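Local atomic coordinates of negative regulator of ofd1 (Schizosaccharomyces pombe, PDB entry 3QTM), a protein that is required for correct translation termination, and directly inhibits ofd1 and stabilises the N-terminal transcription factor domain of sre1, which drives hypoxic gene expression. Residues R127-K132 / I159-Q164; N241-F246 / N273-T278. All coordinates share one frame; numbering follows the deposited sequence.

Overall arrangement
Both contacts join two helices that follow each other in the chain and run nearly antiparallel, as in tetratricopeptide-like helical repeats. Contact 1 pairs helix 119-142 with helix 151-170 in the part of the chain that belongs to the Nro1 family. Contact 2 pairs helix 229-254 with helix 262-285 in the part that belongs to the C-terminal family of this regulator. They come in series, contact 1 closing before contact 2 opens. Their centres are 24 Å apart, on opposite sides of the centre of the chain, and their nearest atoms stay about 11 Å apart. Each relies on a tyrosine with a side chain of the other helix over its ring. Contact 1 is buried, contact 2 only partly so.

Contact 1: residues R127-K132 / I159-Q164; sequences RAYLEK and IEKAIQ
Tyr129 and Leu130 of helix 119-142 pack on Ile159, Lys161 and Ala162 of helix 151-170. The two helices form an antiparallel hairpin, consistent with the tetratricopeptide-like fold of this all-helical protein. Their segment axes approach to 8.4 Å, with 159° between their directions. The backbones come closest at Tyr129 and Ala162, whose CA atoms are 5.6 Å apart. The small alanine side chain suits this approach.

Along 127-132, Tyr129 comes first. Its CG stands anti to the carbonyl carbon (chi1 -72°), which carries the ring across to Lys161. CB of Lys161 lies over one face of the Tyr129 ring, 3.7 Å from the centroid, in a CH-pi contact. Farther along the chain, Lys161 CD meets the phenol end, 3.5 Å from Tyr129 OH. The hydroxyl itself is hydrogen-bonded to Gln109, on helix 97-110. An alanine in place of Tyr129 is likely to leave Gln109 without this partner and the lysine methylenes without the ring they lie against.

Leu130 follows and works through one branch. Its CD2 bridges two residues of the partner helix, with Leu191 of helix 188-197 also against the side chain. CD2 of Leu130 lies 4.2 Å from CD1 of Ile159. The same methyl packs closer on the alanine, with Leu130 CD2 and Ala162 CB 3.7 Å apart.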
ATOM      1  N   ARG A 127       5.243   8.050   1.312  1.00 16.69           N
ATOM      2  CA  ARG A 127       5.696   6.910   2.113  1.00 21.04           C
ATOM      3  C   ARG A 127       6.073   7.325   3.536  1.00 16.20           C
ATOM      4  O   ARG A 127       5.681   6.680   4.501  1.00 19.94           O
ATOM      5  CB  ARG A 127       6.862   6.196   1.419  1.00 19.40           C
ATOM      6  CG  ARG A 127       6.426   5.479   0.139  1.00 19.72           C
ATOM      7  CD  ARG A 127       7.600   4.942  -0.688  1.00 22.71           C
ATOM      8  NE  ARG A 127       8.683   4.395   0.137  1.00 24.71           N
ATOM      9  CZ  ARG A 127       8.629   3.215   0.739  1.00 24.97           C
ATOM     10  NH1 ARG A 127       7.542   2.477   0.614  1.00 27.15           N
ATOM     11  NH2 ARG A 127       9.649   2.773   1.456  1.00 22.56           N
ATOM     12  N   ALA A 128       6.806   8.425   3.670  1.00 18.76           N
ATOM     13  CA  ALA A 128       7.253   8.859   4.987  1.00 17.22           C
ATOM     14  C   ALA A 128       6.116   9.424   5.834  1.00 17.27           C
ATOM     15  O   ALA A 128       6.074   9.180   7.034  1.00 14.54           O
ATOM     16  CB  ALA A 128       8.399   9.859   4.879  1.00 14.36           C
ATOM     17  N   TYR A 129       5.200  10.177   5.214  1.00 16.79           N
ATOM     18  CA  TYR A 129       4.059  10.723   5.948  1.00 18.25           C
ATOM     19  C   TYR A 129       3.176   9.584   6.462  1.00 17.65           C
ATOM     20  O   TYR A 129       2.645   9.650   7.570  1.00 19.56           O
ATOM     21  CB  TYR A 129       3.208  11.677   5.087  1.00 17.91           C
ATOM     22  CG  TYR A 129       3.841  13.021   4.789  1.00 19.44           C
ATOM     23  CD1 TYR A 129       4.414  13.791   5.798  1.00 21.50           C
ATOM     24  CD2 TYR A 129       3.830  13.537   3.500  1.00 22.23           C
ATOM     25  CE1 TYR A 129       4.990  15.027   5.525  1.00 22.36           C
ATOM     26  CE2 TYR A 129       4.401  14.769   3.212  1.00 22.52           C
ATOM     27  CZ  TYR A 129       4.981  15.504   4.222  1.00 22.28           C
ATOM     28  OH  TYR A 129       5.536  16.722   3.920  1.00 22.78           O
ATOM     29  N   LEU A 130       3.005   8.548   5.651  1.00 14.99           N
ATOM     30  CA  LEU A 130       2.184   7.411   6.078  1.00 19.26           C
ATOM     31  C   LEU A 130       2.864   6.618   7.192  1.00 20.87           C
ATOM     32  O   LEU A 130       2.185   6.147   8.112  1.00 20.25           O
ATOM     33  CB  LEU A 130       1.795   6.492   4.914  1.00 16.69           C
ATOM     34  CG  LEU A 130       0.770   7.059   3.922  1.00 21.56           C
ATOM     35  CD1 LEU A 130       0.546   6.089   2.765  1.00 19.39           C
ATOM     36  CD2 LEU A 130      -0.556   7.396   4.614  1.00 20.45           C
ATOM     37  N   GLU A 131       4.190   6.481   7.139  1.00 17.78           N
ATOM     38  CA  GLU A 131       4.874   5.762   8.229  1.00 20.21           C
ATOM     39  C   GLU A 131       4.771   6.566   9.515  1.00 21.14           C
ATOM     40  O   GLU A 131       4.678   6.000  10.600  1.00 20.39           O
ATOM     41  CB  GLU A 131       6.340   5.447   7.919  1.00 18.05           C
ATOM     42  CG  GLU A 131       6.517   4.434   6.810  1.00 22.63           C
ATOM     43  CD  GLU A 131       5.903   3.075   7.143  1.00 28.88           C
ATOM     44  OE1 GLU A 131       5.684   2.778   8.340  1.00 29.90           O
ATOM     45  OE2 GLU A 131       5.645   2.294   6.201  1.00 34.88           O
ATOM     46  N   LYS A 132       4.788   7.892   9.385  1.00 19.95           N
ATOM     47  CA  LYS A 132       4.576   8.765  10.534  1.00 18.39           C
ATOM     48  C   LYS A 132       3.191   8.492  11.173  1.00 21.16           C
ATOM     49  O   LYS A 132       3.074   8.377  12.397  1.00 19.23           O
ATOM     50  CB  LYS A 132       4.703  10.231  10.111  1.00 18.36           C
ATOM     51  CG  LYS A 132       4.515  11.245  11.242  1.00 23.02           C
ATOM     52  CD  LYS A 132       5.659  11.193  12.250  1.00 25.58           C
ATOM     53  CE  LYS A 132       5.587  12.359  13.248  1.00 30.27           C
ATOM     54  NZ  LYS A 132       6.559  12.215  14.383  1.00 26.98           N
ATOM     55  N   ILE A 159      -2.069  12.394   7.141  1.00 22.36           N
ATOM     56  CA  ILE A 159      -2.927  11.759   6.159  1.00 23.77           C
ATOM     57  C   ILE A 159      -3.146  12.707   4.978  1.00 23.59           C
ATOM     58  O   ILE A 159      -3.024  12.327   3.821  1.00 22.03           O
ATOM     59  CB  ILE A 159      -4.289  11.403   6.779  1.00 27.31           C
ATOM     60  CG1 ILE A 159      -4.162  10.194   7.711  1.00 25.57           C
ATOM     61  CG2 ILE A 159      -5.333  11.155   5.699  1.00 23.16           C
ATOM     62  CD1 ILE A 159      -3.694   8.917   7.027  1.00 25.25           C
ATOM     63  N   GLU A 160      -3.484  13.949   5.283  1.00 25.98           N
ATOM     64  CA  GLU A 160      -3.764  14.932   4.245  1.00 27.90           C
ATOM     65  C   GLU A 160      -2.517  15.224   3.392  1.00 27.06           C
ATOM     66  O   GLU A 160      -2.599  15.358   2.169  1.00 23.85           O
ATOM     67  CB  GLU A 160      -4.311  16.214   4.896  1.00 28.51           C
ATOM     68  CG  GLU A 160      -4.574  17.355   3.932  1.00 39.65           C
ATOM     69  CD  GLU A 160      -4.912  18.655   4.651  1.00 47.38           C
ATOM     70  OE1 GLU A 160      -5.727  19.437   4.120  1.00 50.00           O
ATOM     71  OE2 GLU A 160      -4.366  18.890   5.753  1.00 48.04           O
ATOM     72  N   LYS A 161      -1.358  15.323   4.041  1.00 25.42           N
ATOM     73  CA  LYS A 161      -0.113  15.527   3.302  1.00 25.91           C
ATOM     74  C   LYS A 161       0.212  14.333   2.420  1.00 23.78           C
ATOM     75  O   LYS A 161       0.696  14.499   1.302  1.00 24.37           O
ATOM     76  CB  LYS A 161       1.064  15.844   4.231  1.00 25.51           C
ATOM     77  CG  LYS A 161       1.040  17.277   4.773  1.00 30.85           C
ATOM     78  CD  LYS A 161       2.444  17.749   5.127  1.00 37.75           C
ATOM     79  CE  LYS A 161       2.437  19.098   5.847  1.00 41.79           C
ATOM     80  NZ  LYS A 161       2.145  18.952   7.309  1.00 47.85           N
ATOM     81  N   ALA A 162      -0.056  13.125   2.912  1.00 22.14           N
ATOM     82  CA  ALA A 162       0.195  11.942   2.096  1.00 21.78           C
ATOM     83  C   ALA A 162      -0.655  12.009   0.823  1.00 23.48           C
ATOM     84  O   ALA A 162      -0.150  11.846  -0.290  1.00 21.41           O
ATOM     85  CB  ALA A 162      -0.115  10.679   2.883  1.00 19.94           C
ATOM     86  N   ILE A 163      -1.952  12.245   1.003  1.00 21.56           N
ATOM     87  CA  ILE A 163      -2.880  12.321  -0.120  1.00 23.06           C
ATOM     88  C   ILE A 163      -2.482  13.410  -1.112  1.00 22.38           C
ATOM     89  O   ILE A 163      -2.615  13.240  -2.314  1.00 25.90           O
ATOM     90  CB  ILE A 163      -4.320  12.572   0.370  1.00 24.06           C
ATOM     91  CG1 ILE A 163      -4.805  11.377   1.187  1.00 22.86           C
ATOM     92  CG2 ILE A 163      -5.274  12.846  -0.816  1.00 24.54           C
ATOM     93  CD1 ILE A 163      -6.078  11.649   1.956  1.00 23.13           C
ATOM     94  N   GLN A 164      -1.978  14.524  -0.602  1.00 23.96           N
ATOM     95  CA  GLN A 164      -1.539  15.618  -1.461  1.00 25.54           C
ATOM     96  C   GLN A 164      -0.472  15.139  -2.461  1.00 24.85           C
ATOM     97  O   GLN A 164      -0.493  15.516  -3.631  1.00 23.16           O
ATOM     98  CB  GLN A 164      -1.026  16.795  -0.612  1.00 25.05           C
ATOM     99  CG  GLN A 164      -0.336  17.899  -1.410  1.00 30.48           C
ATOM    100  CD  GLN A 164       0.346  18.942  -0.531  1.00 29.33           C
ATOM    101  OE1 GLN A 164       0.220  18.932   0.694  1.00 33.72           O
ATOM    102  NE2 GLN A 164       1.083  19.841  -1.160  1.00 28.75           N
TER

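Contact 2: residues N241-F246 / N273-T278; sequences NNYTTF and NNSVDT
Tyr243 of helix 229-254 meets Asn274, Ser275 and Thr278 of helix 262-285. The two helices pack antiparallel as a hairpin, with segment axes 8.6 Å apart.

Across the pair, the Tyr243 ring takes a CH-pi contact. CB of Asn274 sits over one face of the Tyr243 ring, 4.1 Å from its centroid and 26° off the normal. The asparagine amide plane is turned 46° from the ring. At the ring edge, Thr278 OG1 lies 3.3 Å from Tyr243 CE2. The Tyr243 ring also meets that of Trp271, with planes at about 40°.

Other contacts gather round the Ser275 hydroxyl. Ser275 OG lies 3.2 Å from Tyr243 CB, a van der Waals contact. Thr244 CG2 is 3.4 Å from the same Ser275 OG. This oxygen is hydrogen-bonded to the backbone O of Trp271, one turn earlier.

Within 241-246, Asn241 O accepts from Thr245 OG1 at 2.7 Å and from Thr245 N, which reach it from opposite faces of its plane.

Around the pair, helix 213-220 touches Tyr243 through Thr215. Helix 292-305 packs on Ser275 and Val276 through Ile298, so the hairpin is joined to the helices before and after it.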
ATOM      1  N   ASN A 241      -8.522  -6.340  -2.010  1.00 27.70           N
ATOM      2  CA  ASN A 241      -8.795  -5.904  -0.640  1.00 27.81           C
ATOM      3  C   ASN A 241      -9.521  -4.558  -0.536  1.00 29.87           C
ATOM      4  O   ASN A 241     -10.454  -4.399   0.254  1.00 31.28           O
ATOM      5  CB  ASN A 241      -7.504  -5.834   0.171  1.00 30.82           C
ATOM      6  CG  ASN A 241      -7.740  -5.329   1.584  1.00 36.20           C
ATOM      7  OD1 ASN A 241      -8.439  -5.970   2.367  1.00 42.47           O
ATOM      8  ND2 ASN A 241      -7.165  -4.173   1.915  1.00 40.98           N
ATOM      9  N   ASN A 242      -9.085  -3.575  -1.313  1.00 30.94           N
ATOM     10  CA  ASN A 242      -9.775  -2.288  -1.310  1.00 30.39           C
ATOM     11  C   ASN A 242     -11.219  -2.399  -1.825  1.00 30.39           C
ATOM     12  O   ASN A 242     -12.134  -1.811  -1.243  1.00 28.39           O
ATOM     13  CB  ASN A 242      -8.971  -1.224  -2.060  1.00 32.07           C
ATOM     14  CG  ASN A 242      -7.760  -0.716  -1.245  1.00 38.74           C
ATOM     15  OD1 ASN A 242      -7.901   0.105  -0.336  1.00 38.26           O
ATOM     16  ND2 ASN A 242      -6.568  -1.209  -1.580  1.00 35.00           N
ATOM     17  N   TYR A 243     -11.434  -3.165  -2.894  1.00 27.50           N
ATOM     18  CA  TYR A 243     -12.799  -3.370  -3.390  1.00 29.63           C
ATOM     19  C   TYR A 243     -13.714  -4.013  -2.342  1.00 32.77           C
ATOM     20  O   TYR A 243     -14.832  -3.550  -2.116  1.00 30.19           O
ATOM     21  CB  TYR A 243     -12.822  -4.205  -4.668  1.00 25.95           C
ATOM     22  CG  TYR A 243     -12.192  -3.515  -5.848  1.00 30.93           C
ATOM     23  CD1 TYR A 243     -11.936  -2.152  -5.820  1.00 28.06           C
ATOM     24  CD2 TYR A 243     -11.869  -4.222  -7.004  1.00 28.34           C
ATOM     25  CE1 TYR A 243     -11.357  -1.508  -6.898  1.00 29.17           C
ATOM     26  CE2 TYR A 243     -11.291  -3.583  -8.089  1.00 30.01           C
ATOM     27  CZ  TYR A 243     -11.040  -2.226  -8.030  1.00 31.47           C
ATOM     28  OH  TYR A 243     -10.467  -1.586  -9.108  1.00 32.32           O
ATOM     29  N   THR A 244     -13.243  -5.084  -1.710  1.00 29.25           N
ATOM     30  CA  THR A 244     -14.092  -5.804  -0.779  1.00 32.16           C
ATOM     31  C   THR A 244     -14.349  -4.955   0.450  1.00 33.10           C
ATOM     32  O   THR A 244     -15.389  -5.071   1.083  1.00 34.47           O
ATOM     33  CB  THR A 244     -13.488  -7.159  -0.372  1.00 32.02           C
ATOM     34  OG1 THR A 244     -12.201  -6.948   0.214  1.00 34.82           O
ATOM     35  CG2 THR A 244     -13.340  -8.060  -1.598  1.00 29.37           C
ATOM     36  N   THR A 245     -13.405  -4.088   0.786  1.00 33.90           N
ATOM     37  CA  THR A 245     -13.592  -3.229   1.952  1.00 35.63           C
ATOM     38  C   THR A 245     -14.630  -2.156   1.665  1.00 31.85           C
ATOM     39  O   THR A 245     -15.438  -1.813   2.525  1.00 30.87           O
ATOM     40  CB  THR A 245     -12.286  -2.569   2.394  1.00 35.92           C
ATOM     41  OG1 THR A 245     -11.331  -3.587   2.702  1.00 33.52           O
ATOM     42  CG2 THR A 245     -12.523  -1.705   3.629  1.00 37.11           C
ATOM     43  N   PHE A 246     -14.614  -1.626   0.451  1.00 29.81           N
ATOM     44  CA  PHE A 246     -15.608  -0.635   0.094  1.00 33.00           C
ATOM     45  C   PHE A 246     -16.995  -1.283   0.097  1.00 34.63           C
ATOM     46  O   PHE A 246     -17.969  -0.707   0.595  1.00 34.44           O
ATOM     47  CB  PHE A 246     -15.301  -0.010  -1.259  1.00 33.12           C
ATOM     48  CG  PHE A 246     -15.504   1.468  -1.286  1.00 36.16           C
ATOM     49  CD1 PHE A 246     -16.523   2.049  -0.550  1.00 35.44           C
ATOM     50  CD2 PHE A 246     -14.683   2.282  -2.044  1.00 37.72           C
ATOM     51  CE1 PHE A 246     -16.719   3.423  -0.564  1.00 39.35           C
ATOM     52  CE2 PHE A 246     -14.873   3.660  -2.065  1.00 38.59           C
ATOM     53  CZ  PHE A 246     -15.892   4.228  -1.325  1.00 38.24           C
ATOM     54  N   ASN A 273     -18.981  -6.943  -7.385  1.00 25.37           N
ATOM     55  CA  ASN A 273     -18.706  -7.390  -8.747  1.00 26.34           C
ATOM     56  C   ASN A 273     -17.338  -6.959  -9.291  1.00 29.33           C
ATOM     57  O   ASN A 273     -16.729  -7.685 -10.072  1.00 30.01           O
ATOM     58  CB  ASN A 273     -19.827  -6.962  -9.696  1.00 31.15           C
ATOM     59  CG  ASN A 273     -20.974  -7.949  -9.702  1.00 32.20           C
ATOM     60  OD1 ASN A 273     -20.759  -9.160  -9.815  1.00 31.05           O
ATOM     61  ND2 ASN A 273     -22.194  -7.444  -9.562  1.00 32.40           N
ATOM     62  N   ASN A 274     -16.872  -5.775  -8.893  1.00 30.69           N
ATOM     63  CA  ASN A 274     -15.489  -5.373  -9.153  1.00 29.97           C
ATOM     64  C   ASN A 274     -14.522  -6.375  -8.515  1.00 26.86           C
ATOM     65  O   ASN A 274     -13.492  -6.733  -9.093  1.00 26.69           O
ATOM     66  CB  ASN A 274     -15.222  -3.979  -8.586  1.00 28.93           C
ATOM     67  CG  ASN A 274     -15.846  -2.875  -9.424  1.00 33.50           C
ATOM     68  OD1 ASN A 274     -16.005  -3.015 -10.639  1.00 32.82           O
ATOM     69  ND2 ASN A 274     -16.195  -1.768  -8.777  1.00 34.05           N
ATOM     70  N   SER A 275     -14.872  -6.817  -7.314  1.00 25.15           N
ATOM     71  CA  SER A 275     -14.063  -7.784  -6.582  1.00 28.89           C
ATOM     72  C   SER A 275     -13.991  -9.085  -7.368  1.00 29.06           C
ATOM     73  O   SER A 275     -12.929  -9.695  -7.472  1.00 26.41           O
ATOM     74  CB  SER A 275     -14.659  -8.029  -5.197  1.00 26.98           C
ATOM     75  OG  SER A 275     -14.648  -6.837  -4.439  1.00 29.19           O
ATOM     76  N   VAL A 276     -15.126  -9.497  -7.938  1.00 28.00           N
ATOM     77  CA  VAL A 276     -15.162 -10.713  -8.745  1.00 26.83           C
ATOM     78  C   VAL A 276     -14.219 -10.596  -9.928  1.00 28.28           C
ATOM     79  O   VAL A 276     -13.474 -11.531 -10.239  1.00 29.27           O
ATOM     80  CB  VAL A 276     -16.584 -11.031  -9.252  1.00 29.36           C
ATOM     81  CG1 VAL A 276     -16.551 -12.221 -10.218  1.00 26.33           C
ATOM     82  CG2 VAL A 276     -17.503 -11.319  -8.078  1.00 27.17           C
ATOM     83  N   ASP A 277     -14.249  -9.440 -10.585  1.00 28.42           N
ATOM     84  CA  ASP A 277     -13.419  -9.223 -11.765  1.00 30.73           C
ATOM     85  C   ASP A 277     -11.949  -9.364 -11.401  1.00 30.08           C
ATOM     86  O   ASP A 277     -11.188 -10.049 -12.088  1.00 29.06           O
ATOM     87  CB  ASP A 277     -13.695  -7.847 -12.366  1.00 32.18           C
ATOM     88  CG  ASP A 277     -15.128  -7.713 -12.886  1.00 39.22           C
ATOM     89  OD1 ASP A 277     -15.746  -8.753 -13.202  1.00 41.58           O
ATOM     90  OD2 ASP A 277     -15.634  -6.572 -12.983  1.00 38.87           O
ATOM     91  N   THR A 278     -11.569  -8.722 -10.301  1.00 27.89           N
ATOM     92  CA  THR A 278     -10.192  -8.727  -9.836  1.00 29.83           C
ATOM     93  C   THR A 278      -9.775 -10.105  -9.311  1.00 27.86           C
ATOM     94  O   THR A 278      -8.653 -10.547  -9.556  1.00 26.34           O
ATOM     95  CB  THR A 278      -9.944  -7.614  -8.784  1.00 30.39           C
ATOM     96  OG1 THR A 278     -10.094  -6.328  -9.411  1.00 26.81           O
ATOM     97  CG2 THR A 278      -8.534  -7.728  -8.160  1.00 24.23           C
TER